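Side-chain contacts in RimK-related lysine biosynthesis protein (PDB 5K2M), which probably acts as an ATP-dependent ligase of amino-acid biosynthesis in the LysX group, and binds ADP and magnesium through an ATP-grasp domain: residues D82-F85 and A86-L90; L109-P112 and D113-Y117; S174-G178 and G179-G183; I230-E234 and K235-V239. One frame throughout, in Å; residues are numbered along the deposited sequence.

Contacts 1 and 4 both touch ADP, contact 1 by a lysine at the diphosphate and contact 4 by a phenylalanine at the base and ribose. They also touch each other, Leu90 against Val239. Contact 1 is a capped helix start and is buried. Contact 2 is a short surface helix, held mainly by backbone bonds and a proline-tyrosine CH-pi contact. Contacts 3 and 4 are beta hairpins of the same sheet, in which strands 170-177 and 225-233 are neighbours. Both are partly buried, with mostly apolar contacts between the strands and exposed residues at the turns. Glycines shape the turn of contact 3, whereas a serine side chain bonds across that of contact 4.

Contact 1: D82-F85 and A86-L90; sequences DKLF and ATLRL. With ADP (adenosine-5'-diphosphate), chain O.
Leu84 turns its CG to the far side from its backbone N (chi1 -174°), which brings Leu84 CD1 to 4.2 Å from Leu88 CD2, one helical turn on. Lys83 starts differently. Its CG lies beside the backbone N, and its chain bends at chi2 (-63°) and again at chi4. This takes the ammonium group away from the helix to the diphosphate. Lys83 NZ donates to O3B of ADP at 2.7 Å. A second bond, from NZ to O3A, is weak. Lys83 NZ also bonds Glu241, a ligand of both magnesium ions, and so links nucleotide and metal site.

Asp82 is the N-cap of this helix. Its OD2 accepts from Phe85 N at 2.9 Å, almost straight (171°), on the lone pair turned away from OD1. Leu84 N adds a weak, bent bond to the same OD2. The cap thus serves two amides of the first turn. Its OD1 is held by Tyr58 OH of the second subunit. The regular bonding begins with Ala86 N to Asp82 O at 2.9 Å and runs on through Leu88 N to Leu84 O.

Helix 83-90 is enclosed on several sides. Phe85 meets Phe78 of helix 74-80 edge-to-face, and Tyr58 of the second subunit likewise. Ala86 packs on Val242 of strand 236-243. Leu84 and Thr87 rest on Trp99 of strand 99-102 and Tyr160 of strand 159-163.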
loop_
_atom_site.group_PDB
_atom_site.type_symbol
_atom_site.label_atom_id
_atom_site.label_comp_id
_atom_site.label_asym_id
_atom_site.label_seq_id
_atom_site.Cartn_x
_atom_site.Cartn_y
_atom_site.Cartn_z
ATOM N N ASP A 82 -11.095 -13.813 40.134
ATOM C CA ASP A 82 -10.989 -15.153 39.602
ATOM C C ASP A 82 -10.633 -16.098 40.730
ATOM O O ASP A 82 -9.611 -15.901 41.388
ATOM C CB ASP A 82 -9.907 -15.204 38.516
ATOM C CG ASP A 82 -9.877 -16.532 37.815
ATOM O OD1 ASP A 82 -10.634 -16.677 36.843
ATOM O OD2 ASP A 82 -9.168 -17.454 38.278
ATOM N N LYS A 83 -11.453 -17.120 40.964
ATOM C CA LYS A 83 -11.212 -18.016 42.093
ATOM C C LYS A 83 -9.807 -18.596 42.037
ATOM O O LYS A 83 -9.129 -18.665 43.050
ATOM C CB LYS A 83 -12.239 -19.156 42.143
ATOM C CG LYS A 83 -13.673 -18.734 42.429
ATOM C CD LYS A 83 -13.797 -18.113 43.804
ATOM C CE LYS A 83 -15.239 -18.107 44.302
ATOM N NZ LYS A 83 -16.134 -17.248 43.475
ATOM N N LEU A 84 -9.357 -18.973 40.844
ATOM C CA LEU A 84 -8.106 -19.703 40.699
ATOM C C LEU A 84 -6.906 -18.784 40.817
ATOM O O LEU A 84 -5.986 -19.083 41.555
ATOM C CB LEU A 84 -8.083 -20.473 39.373
ATOM C CG LEU A 84 -6.914 -21.410 39.082
ATOM C CD1 LEU A 84 -6.480 -22.188 40.313
ATOM C CD2 LEU A 84 -7.286 -22.393 37.990
ATOM N N PHE A 85 -6.911 -17.670 40.096
ATOM C CA PHE A 85 -5.825 -16.681 40.221
ATOM C C PHE A 85 -5.747 -16.169 41.666
ATOM O O PHE A 85 -4.649 -16.001 42.214
ATOM C CB PHE A 85 -6.006 -15.498 39.259
ATOM C CG PHE A 85 -5.482 -15.733 37.866
ATOM C CD1 PHE A 85 -6.130 -16.602 36.989
ATOM C CD2 PHE A 85 -4.356 -15.040 37.409
ATOM C CE1 PHE A 85 -5.663 -16.795 35.690
ATOM C CE2 PHE A 85 -3.871 -15.238 36.119
ATOM C CZ PHE A 85 -4.530 -16.116 35.258
ATOM N N ALA A 86 -6.897 -15.962 42.301
ATOM C CA ALA A 86 -6.898 -15.499 43.694
ATOM C C ALA A 86 -6.322 -16.515 44.680
ATOM O O ALA A 86 -5.515 -16.123 45.538
ATOM C CB ALA A 86 -8.273 -15.041 44.139
ATOM N N THR A 87 -6.671 -17.804 44.567
ATOM C CA THR A 87 -6.113 -18.742 45.542
ATOM C C THR A 87 -4.624 -18.896 45.309
ATOM O O THR A 87 -3.882 -19.046 46.263
ATOM C CB THR A 87 -6.806 -20.129 45.699
ATOM O OG1 THR A 87 -6.070 -21.152 45.018
ATOM C CG2 THR A 87 -8.201 -20.126 45.297
ATOM N N LEU A 88 -4.184 -18.821 44.053
ATOM C CA LEU A 88 -2.743 -18.825 43.758
ATOM C C LEU A 88 -2.008 -17.714 44.510
ATOM O O LEU A 88 -0.945 -17.937 45.070
ATOM C CB LEU A 88 -2.482 -18.733 42.253
ATOM C CG LEU A 88 -2.263 -20.023 41.447
ATOM C CD1 LEU A 88 -2.661 -21.307 42.159
ATOM C CD2 LEU A 88 -2.883 -19.978 40.061
ATOM N N ARG A 89 -2.577 -16.520 44.562
ATOM C CA ARG A 89 -1.905 -15.443 45.280
ATOM C C ARG A 89 -2.025 -15.593 46.803
ATOM O O ARG A 89 -1.132 -15.181 47.529
ATOM C CB ARG A 89 -2.395 -14.079 44.795
ATOM C CG ARG A 89 -1.302 -13.031 44.872
ATOM C CD ARG A 89 -1.465 -11.924 43.854
ATOM N NE ARG A 89 -1.198 -12.355 42.481
ATOM C CZ ARG A 89 0.012 -12.488 41.934
ATOM N NH1 ARG A 89 1.117 -12.263 42.638
ATOM N NH2 ARG A 89 0.118 -12.863 40.666
ATOM N N LEU A 90 -3.117 -16.194 47.280
ATOM C CA LEU A 90 -3.294 -16.460 48.713
ATOM C C LEU A 90 -2.428 -17.617 49.241
ATOM O O LEU A 90 -2.065 -17.633 50.415
ATOM C CB LEU A 90 -4.760 -16.754 49.034
ATOM C CG LEU A 90 -5.709 -15.569 48.872
ATOM C CD1 LEU A 90 -7.158 -16.028 48.773
ATOM C CD2 LEU A 90 -5.512 -14.561 49.995
HETATM P PB ADP O . -19.115 -16.808 45.449
HETATM O O1B ADP O . -19.613 -16.235 46.746
HETATM O O2B ADP O . -20.206 -17.305 44.531
HETATM O O3B ADP O . -18.121 -15.955 44.701
HETATM P PA ADP O . -17.853 -18.651 47.292
HETATM O O1A ADP O . -17.706 -17.481 48.245
HETATM O O2A ADP O . -16.641 -19.509 47.128
HETATM O O3A ADP O . -18.346 -18.179 45.838
HETATM O "O5'" ADP O . -19.062 -19.585 47.775
HETATM C "C5'" ADP O . -20.290 -19.043 48.206
HETATM C "C4'" ADP O . -20.656 -19.613 49.566
HETATM O "O4'" ADP O . -20.779 -21.037 49.469
HETATM C "C3'" ADP O . -19.647 -19.343 50.671
HETATM O "O3'" ADP O . -19.910 -18.101 51.343
HETATM C "C2'" ADP O . -19.858 -20.544 51.572
HETATM O "O2'" ADP O . -20.970 -20.368 52.448
HETATM C "C1'" ADP O . -20.220 -21.659 50.620
HETATM N N9 ADP O . -19.017 -22.408 50.232
HETATM C C8 ADP O . -18.225 -22.157 49.169
HETATM N N7 ADP O . -17.192 -23.016 49.106
HETATM C C5 ADP O . -17.318 -23.833 50.167
HETATM C C6 ADP O . -16.583 -24.982 50.696
HETATM N N6 ADP O . -15.472 -25.428 50.073
HETATM N N1 ADP O . -17.057 -25.558 51.819
HETATM C C2 ADP O . -18.157 -25.122 52.448
HETATM N N3 ADP O . -18.882 -24.085 52.028
HETATM C C4 ADP O . -18.518 -23.423 50.911
#

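Contact 2: L109-P112 and D113-Y117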
loop_
_atom_site.group_PDB
_atom_site.type_symbol
_atom_site.label_atom_id
_atom_site.label_comp_id
_atom_site.label_asym_id
_atom_site.label_seq_id
_atom_site.Cartn_x
_atom_site.Cartn_y
_atom_site.Cartn_z
ATOM N N LEU A 109 -12.067 -35.659 36.722
ATOM C CA LEU A 109 -12.383 -36.975 37.288
ATOM C C LEU A 109 -11.368 -37.459 38.322
ATOM O O LEU A 109 -11.697 -38.252 39.195
ATOM C CB LEU A 109 -12.465 -38.014 36.160
ATOM C CG LEU A 109 -13.821 -38.402 35.559
ATOM C CD1 LEU A 109 -15.018 -37.684 36.157
ATOM C CD2 LEU A 109 -13.807 -38.278 34.043
ATOM N N ARG A 110 -10.134 -36.994 38.204
ATOM C CA ARG A 110 -9.068 -37.360 39.129
ATOM C C ARG A 110 -8.974 -36.486 40.373
ATOM O O ARG A 110 -8.199 -36.788 41.268
ATOM C CB ARG A 110 -7.737 -37.333 38.386
ATOM C CG ARG A 110 -7.741 -38.280 37.207
ATOM C CD ARG A 110 -6.387 -38.910 37.026
ATOM N NE ARG A 110 -5.389 -37.923 36.615
ATOM C CZ ARG A 110 -5.224 -37.489 35.371
ATOM N NH1 ARG A 110 -6.000 -37.921 34.376
ATOM N NH2 ARG A 110 -4.281 -36.595 35.125
ATOM N N VAL A 111 -9.760 -35.417 40.436
ATOM C CA VAL A 111 -9.700 -34.486 41.560
ATOM C C VAL A 111 -10.028 -35.160 42.920
ATOM O O VAL A 111 -9.372 -34.872 43.902
ATOM C CB VAL A 111 -10.578 -33.253 41.282
ATOM C CG1 VAL A 111 -10.815 -32.446 42.537
ATOM C CG2 VAL A 111 -9.913 -32.397 40.221
ATOM N N PRO A 112 -11.016 -36.079 42.966
ATOM C CA PRO A 112 -11.312 -36.794 44.226
ATOM C C PRO A 112 -10.168 -37.662 44.766
ATOM O O PRO A 112 -10.126 -37.937 45.962
ATOM C CB PRO A 112 -12.511 -37.661 43.864
ATOM C CG PRO A 112 -13.152 -36.936 42.736
ATOM C CD PRO A 112 -12.017 -36.387 41.931
ATOM N N ASP A 113 -9.251 -38.065 43.889
ATOM C CA ASP A 113 -8.029 -38.767 44.283
ATOM C C ASP A 113 -7.248 -37.991 45.374
ATOM O O ASP A 113 -6.690 -38.595 46.287
ATOM C CB ASP A 113 -7.113 -39.001 43.057
ATOM C CG ASP A 113 -7.830 -39.696 41.867
ATOM O OD1 ASP A 113 -9.029 -40.039 41.982
ATOM O OD2 ASP A 113 -7.178 -39.902 40.807
ATOM N N SER A 114 -7.204 -36.662 45.249
ATOM C CA SER A 114 -6.546 -35.770 46.223
ATOM C C SER A 114 -7.497 -35.324 47.321
ATOM O O SER A 114 -7.144 -35.322 48.490
ATOM C CB SER A 114 -6.050 -34.481 45.534
ATOM O OG SER A 114 -5.140 -34.736 44.473
ATOM N N LEU A 115 -8.696 -34.909 46.931
ATOM C CA LEU A 115 -9.573 -34.162 47.816
ATOM C C LEU A 115 -10.549 -35.048 48.570
ATOM O O LEU A 115 -11.074 -34.655 49.611
ATOM C CB LEU A 115 -10.359 -33.138 46.997
ATOM C CG LEU A 115 -9.906 -31.672 46.938
ATOM C CD1 LEU A 115 -8.448 -31.432 47.269
ATOM C CD2 LEU A 115 -10.273 -31.068 45.598
ATOM N N GLY A 116 -10.810 -36.240 48.047
ATOM C CA GLY A 116 -11.864 -37.081 48.602
ATOM C C GLY A 116 -13.229 -36.439 48.424
ATOM O O GLY A 116 -13.363 -35.380 47.804
ATOM N N TYR A 117 -14.244 -37.083 48.974
ATOM C CA TYR A 117 -15.610 -36.611 48.865
ATOM C C TYR A 117 -16.072 -36.343 50.266
ATOM O O TYR A 117 -15.648 -37.022 51.173
ATOM C CB TYR A 117 -16.520 -37.683 48.267
ATOM C CG TYR A 117 -16.300 -38.002 46.801
ATOM C CD1 TYR A 117 -16.746 -37.137 45.797
ATOM C CD2 TYR A 117 -15.682 -39.199 46.416
ATOM C CE1 TYR A 117 -16.566 -37.446 44.448
ATOM C CE2 TYR A 117 -15.494 -39.512 45.083
ATOM C CZ TYR A 117 -15.940 -38.647 44.100
ATOM O OH TYR A 117 -15.743 -38.987 42.783
HETATM O O HOH W 1 -6.148 -35.363 42.274
#
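Pro112 CB sits over one face of the Tyr117 ring, a CH-pi contact with CB 4.0 Å from the ring centroid and 29° off the normal. The contact spans a short helix, 111-115, within the ATP-grasp domain: Pro112 is in its first turn and Tyr117 follows its C-terminal end. Pro112 CG reaches the phenol end of the ring, 3.3 Å from Tyr117 OH. The ring folds back over the proline because its CG lies beside the backbone N (chi1 -70°). On the helix itself, Val111 and Leu115 lie side by side and point the same way. Their methyls are tight, Val111 CG1 to Leu115 CD2 at 3.4 Å.

The backbone sets these positions. Val111 O takes two amides: Leu115 N in the carbonyl plane, and Ser114 N from well above it. Gly116 N closes on Pro112 O at 2.8 Å. Gly116 then leaves the helix with positive phi and turns the chain towards Tyr117.

Further out, Val111 and Leu115 pack on Lys100 and Phe161 of the neighbouring sheet. Leu109 lies against helix 138-150. Arg110 does not pair with Asp113; its NH2 instead bonds Asp33 O of the second subunit. Ser114 OG has Lys100 NZ as a partner. The same OG shares a water with Arg110 O; that water donates to Arg110 O at 2.7 Å.

Contact 3: S174-G178 and G179-G183; sequences SYVIG and GEFVG
Val182 packs against two side chains of the opposite strand. Its CG2 lies between its own backbone N and carbonyl carbon, with chi1 of CG1 at -39°. In this pose CG2 presses on Tyr175 CB at 3.3 Å, while CG1 meets Ile177 CB at 4.0 Å. This is the tight part. Gly183 O also lies at the edge of the Tyr175 ring, in its plane, 3.7 Å from CD1. Tyr175 OH bonds Glu247 O. Helix 259-272 packs against Tyr175, Ile177 and Val182.

Val176 and Phe181 pair on the face of the sheet away from Tyr175 and Ile177. Their contact is looser, with Val176 CG2 at 4.5 Å from Phe181 CD1. The Phe181 ring reaches back along the strands to Ser174 CB, and Gly183 N stands over one ring face near its rim. Helix 208-219 covers Val176 and Phe181, and its Ser214 bonds Ser174 OG.

The turn is the solvent side. Gly178 and Glu180 are exposed. Val176 CG1 touches Gly179 C at 3.7 Å. Backbone bonds do most of the holding: Ile177 N to Glu180 O and Glu180 N to Ile177 O, both 3.0 Å. Glu180 sends its carboxylate to a salt bridge with Lys262.

Tyr175 O accepts from Val182 N, but Tyr175 N donates to Gly183 O. The register has slipped by one. This is a beta hairpin with a two-residue loop, Gly178 and Gly179, in a type I' turn, followed by a beta bulge, in the five-stranded antiparallel sheet of the ATP-grasp domain.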
loop_
_atom_site.group_PDB
_atom_site.type_symbol
_atom_site.label_atom_id
_atom_site.label_comp_id
_atom_site.label_asym_id
_atom_site.label_seq_id
_atom_site.Cartn_x
_atom_site.Cartn_y
_atom_site.Cartn_z
ATOM N N SER A 174 -15.447 -10.274 55.774
ATOM C CA SER A 174 -14.726 -9.119 56.295
ATOM C C SER A 174 -14.324 -8.164 55.177
ATOM O O SER A 174 -14.374 -8.511 53.994
ATOM C CB SER A 174 -13.487 -9.561 57.076
ATOM O OG SER A 174 -12.562 -10.220 56.231
ATOM N N TYR A 175 -13.933 -6.954 55.566
ATOM C CA TYR A 175 -13.621 -5.892 54.624
ATOM C C TYR A 175 -12.302 -5.256 55.008
ATOM O O TYR A 175 -12.096 -4.928 56.171
ATOM C CB TYR A 175 -14.738 -4.853 54.630
ATOM C CG TYR A 175 -16.064 -5.395 54.167
ATOM C CD1 TYR A 175 -16.917 -6.062 55.051
ATOM C CD2 TYR A 175 -16.465 -5.250 52.845
ATOM C CE1 TYR A 175 -18.133 -6.568 54.625
ATOM C CE2 TYR A 175 -17.678 -5.755 52.407
ATOM C CZ TYR A 175 -18.504 -6.412 53.293
ATOM O OH TYR A 175 -19.696 -6.899 52.841
ATOM N N VAL A 176 -11.413 -5.120 54.027
ATOM C CA VAL A 176 -10.135 -4.467 54.182
ATOM C C VAL A 176 -9.940 -3.528 53.009
ATOM O O VAL A 176 -9.979 -3.938 51.840
ATOM C CB VAL A 176 -8.966 -5.468 54.230
ATOM C CG1 VAL A 176 -7.630 -4.741 54.374
ATOM C CG2 VAL A 176 -9.145 -6.434 55.391
ATOM N N ILE A 177 -9.726 -2.258 53.342
ATOM C CA ILE A 177 -9.631 -1.184 52.365
ATOM C C ILE A 177 -8.297 -0.481 52.586
ATOM O O ILE A 177 -8.075 0.102 53.638
ATOM C CB ILE A 177 -10.816 -0.215 52.506
ATOM C CG1 ILE A 177 -12.111 -0.972 52.170
ATOM C CG2 ILE A 177 -10.621 0.999 51.601
ATOM C CD1 ILE A 177 -13.392 -0.154 52.177
ATOM N N GLY A 178 -7.398 -0.597 51.608
ATOM C CA GLY A 178 -6.075 0.027 51.674
ATOM C C GLY A 178 -5.204 -0.453 52.825
ATOM O O GLY A 178 -4.340 0.282 53.290
ATOM N N GLY A 179 -5.430 -1.683 53.285
ATOM C CA GLY A 179 -4.682 -2.241 54.410
ATOM C C GLY A 179 -5.387 -2.103 55.748
ATOM O O GLY A 179 -4.969 -2.697 56.732
ATOM N N GLU A 180 -6.461 -1.329 55.794
ATOM C CA GLU A 180 -7.186 -1.100 57.032
ATOM C C GLU A 180 -8.385 -2.031 57.115
ATOM O O GLU A 180 -9.286 -1.969 56.272
ATOM C CB GLU A 180 -7.656 0.364 57.103
ATOM C CG GLU A 180 -8.349 0.757 58.408
ATOM C CD GLU A 180 -9.156 2.048 58.298
ATOM O OE1 GLU A 180 -8.851 2.877 57.419
ATOM O OE2 GLU A 180 -10.105 2.237 59.097
ATOM N N PHE A 181 -8.397 -2.890 58.131
ATOM C CA PHE A 181 -9.587 -3.674 58.460
ATOM C C PHE A 181 -10.721 -2.710 58.779
ATOM O O PHE A 181 -10.548 -1.813 59.597
ATOM C CB PHE A 181 -9.302 -4.575 59.663
ATOM C CG PHE A 181 -10.491 -5.368 60.131
ATOM C CD1 PHE A 181 -10.843 -6.548 59.504
ATOM C CD2 PHE A 181 -11.253 -4.934 61.207
ATOM C CE1 PHE A 181 -11.933 -7.290 59.942
ATOM C CE2 PHE A 181 -12.344 -5.664 61.649
ATOM C CZ PHE A 181 -12.680 -6.849 61.022
ATOM N N VAL A 182 -11.866 -2.847 58.114
ATOM C CA VAL A 182 -12.966 -1.918 58.376
ATOM C C VAL A 182 -14.146 -2.571 59.074
ATOM O O VAL A 182 -14.955 -1.864 59.665
ATOM C CB VAL A 182 -13.429 -1.155 57.113
ATOM C CG1 VAL A 182 -12.229 -0.769 56.257
ATOM C CG2 VAL A 182 -14.389 -1.971 56.295
ATOM N N GLY A 183 -14.253 -3.899 59.019
ATOM C CA GLY A 183 -15.322 -4.596 59.729
ATOM C C GLY A 183 -15.573 -6.000 59.232
ATOM O O GLY A 183 -15.048 -6.401 58.183
#

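Contact 4: I230-E234 and K235-V239. With ADP (adenosine-5'-diphosphate), chain O.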
loop_
_atom_site.group_PDB
_atom_site.type_symbol
_atom_site.label_atom_id
_atom_site.label_comp_id
_atom_site.label_asym_id
_atom_site.label_seq_id
_atom_site.Cartn_x
_atom_site.Cartn_y
_atom_site.Cartn_z
ATOM N N ILE A 230 -14.257 -15.826 54.707
ATOM C CA ILE A 230 -13.484 -16.699 55.588
ATOM C C ILE A 230 -14.376 -17.831 56.128
ATOM O O ILE A 230 -15.556 -17.614 56.394
ATOM C CB ILE A 230 -12.856 -15.871 56.739
ATOM C CG1 ILE A 230 -11.775 -14.937 56.182
ATOM C CG2 ILE A 230 -12.260 -16.768 57.812
ATOM C CD1 ILE A 230 -11.346 -13.827 57.128
ATOM N N PHE A 231 -13.813 -19.035 56.259
ATOM C CA PHE A 231 -14.522 -20.177 56.844
ATOM C C PHE A 231 -13.921 -20.585 58.179
ATOM O O PHE A 231 -12.700 -20.669 58.316
ATOM C CB PHE A 231 -14.430 -21.422 55.959
ATOM C CG PHE A 231 -14.996 -21.269 54.569
ATOM C CD1 PHE A 231 -15.839 -20.225 54.227
ATOM C CD2 PHE A 231 -14.694 -22.227 53.603
ATOM C CE1 PHE A 231 -16.359 -20.130 52.958
ATOM C CE2 PHE A 231 -15.209 -22.136 52.326
ATOM C CZ PHE A 231 -16.046 -21.081 52.000
ATOM N N GLU A 232 -14.785 -20.863 59.150
ATOM C CA GLU A 232 -14.377 -21.558 60.370
ATOM C C GLU A 232 -14.441 -23.053 60.102
ATOM O O GLU A 232 -15.418 -23.538 59.533
ATOM C CB GLU A 232 -15.295 -21.204 61.544
ATOM C CG GLU A 232 -15.275 -19.724 61.911
ATOM C CD GLU A 232 -16.522 -19.279 62.646
ATOM O OE1 GLU A 232 -17.599 -19.190 62.012
ATOM O OE2 GLU A 232 -16.423 -19.007 63.858
ATOM N N SER A 233 -13.392 -23.771 60.496
ATOM C CA SER A 233 -13.333 -25.219 60.351
ATOM C C SER A 233 -12.621 -25.812 61.551
ATOM O O SER A 233 -11.997 -25.084 62.325
ATOM C CB SER A 233 -12.581 -25.595 59.075
ATOM O OG SER A 233 -11.191 -25.397 59.234
ATOM N N GLU A 234 -12.693 -27.135 61.680
ATOM C CA GLU A 234 -12.005 -27.861 62.753
ATOM C C GLU A 234 -10.491 -27.604 62.767
ATOM O O GLU A 234 -9.841 -27.824 63.781
ATOM C CB GLU A 234 -12.304 -29.375 62.678
ATOM C CG GLU A 234 -11.740 -30.098 61.454
ATOM C CD GLU A 234 -12.330 -31.495 61.241
ATOM O OE1 GLU A 234 -12.695 -32.156 62.238
ATOM O OE2 GLU A 234 -12.423 -31.942 60.071
ATOM N N LYS A 235 -9.940 -27.133 61.650
ATOM C CA LYS A 235 -8.517 -26.777 61.566
ATOM C C LYS A 235 -8.276 -25.263 61.624
ATOM O O LYS A 235 -7.230 -24.784 61.206
ATOM C CB LYS A 235 -7.867 -27.391 60.309
ATOM C CG LYS A 235 -8.596 -27.144 58.995
ATOM C CD LYS A 235 -7.858 -27.787 57.832
ATOM C CE LYS A 235 -8.731 -27.838 56.582
ATOM N NZ LYS A 235 -7.967 -28.261 55.376
ATOM N N GLY A 236 -9.235 -24.517 62.164
ATOM C CA GLY A 236 -9.109 -23.070 62.274
ATOM C C GLY A 236 -9.660 -22.340 61.059
ATOM O O GLY A 236 -10.332 -22.930 60.198
ATOM N N LEU A 237 -9.355 -21.052 60.991
ATOM C CA LEU A 237 -9.882 -20.184 59.950
ATOM C C LEU A 237 -9.176 -20.406 58.610
ATOM O O LEU A 237 -7.965 -20.614 58.561
ATOM C CB LEU A 237 -9.768 -18.721 60.376
ATOM C CG LEU A 237 -10.493 -18.368 61.679
ATOM C CD1 LEU A 237 -10.173 -16.933 62.074
ATOM C CD2 LEU A 237 -11.995 -18.571 61.558
ATOM N N LEU A 238 -9.951 -20.377 57.532
ATOM C CA LEU A 238 -9.418 -20.519 56.179
ATOM C C LEU A 238 -9.981 -19.398 55.320
ATOM O O LEU A 238 -11.166 -19.056 55.436
ATOM C CB LEU A 238 -9.833 -21.865 55.564
ATOM C CG LEU A 238 -9.651 -23.120 56.419
ATOM C CD1 LEU A 238 -10.544 -24.251 55.938
ATOM C CD2 LEU A 238 -8.188 -23.549 56.441
ATOM N N VAL A 239 -9.139 -18.845 54.451
ATOM C CA VAL A 239 -9.580 -17.832 53.508
ATOM C C VAL A 239 -10.079 -18.543 52.262
ATOM O O VAL A 239 -9.373 -19.356 51.690
ATOM C CB VAL A 239 -8.454 -16.857 53.140
ATOM C CG1 VAL A 239 -8.964 -15.823 52.141
ATOM C CG2 VAL A 239 -7.925 -16.180 54.395
HETATM P PB ADP O . -19.115 -16.808 45.449
HETATM O O1B ADP O . -19.613 -16.235 46.746
HETATM O O2B ADP O . -20.206 -17.305 44.531
HETATM O O3B ADP O . -18.121 -15.955 44.701
HETATM P PA ADP O . -17.853 -18.651 47.292
HETATM O O1A ADP O . -17.706 -17.481 48.245
HETATM O O2A ADP O . -16.641 -19.509 47.128
HETATM O O3A ADP O . -18.346 -18.179 45.838
HETATM O "O5'" ADP O . -19.062 -19.585 47.775
HETATM C "C5'" ADP O . -20.290 -19.043 48.206
HETATM C "C4'" ADP O . -20.656 -19.613 49.566
HETATM O "O4'" ADP O . -20.779 -21.037 49.469
HETATM C "C3'" ADP O . -19.647 -19.343 50.671
HETATM O "O3'" ADP O . -19.910 -18.101 51.343
HETATM C "C2'" ADP O . -19.858 -20.544 51.572
HETATM O "O2'" ADP O . -20.970 -20.368 52.448
HETATM C "C1'" ADP O . -20.220 -21.659 50.620
HETATM N N9 ADP O . -19.017 -22.408 50.232
HETATM C C8 ADP O . -18.225 -22.157 49.169
HETATM N N7 ADP O . -17.192 -23.016 49.106
HETATM C C5 ADP O . -17.318 -23.833 50.167
HETATM C C6 ADP O . -16.583 -24.982 50.696
HETATM N N6 ADP O . -15.472 -25.428 50.073
HETATM N N1 ADP O . -17.057 -25.558 51.819
HETATM C C2 ADP O . -18.157 -25.122 52.448
HETATM N N3 ADP O . -18.882 -24.085 52.028
HETATM C C4 ADP O . -18.518 -23.423 50.911
#
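Glu232 and Leu237 lie side by side and point the same way, with Glu232 CG at 3.5 Å from Leu237 CD2. Beyond CG the Glu232 chain leads away from the leucine, to a salt bridge with Arg170. Ile230 meets Leu237 at a slant, CG2 to CB at 4.1 Å. These three share a face of the sheet with Val239, and helix 208-219 packs on Ile230, Leu237 and Val239.

Phe231 points to the other face and leans out to the nucleotide. Phe231 CE2 lies 3.5 Å from C5 of ADP, the ring meeting the base obliquely, with CE1 near the ribose. A pair of backbone bonds joins it to Leu238, Phe231 N to Leu238 O being 2.8 Å. The two strands form a beta hairpin of the ATP-grasp fold, closed by a type I turn from Ser233 to Gly236.

In that turn Ser233 OG, with chi1 at 74°, lies between its backbone N and carbonyl carbon. There it donates to Gly236 O at 2.8 Å, in the carbonyl plane. The bond it accepts, from Lys235 N at 3.2 Å, makes an ST turn. Lys235 extends away from the hairpin, and its NZ pairs with Glu163, an ADP-binding residue.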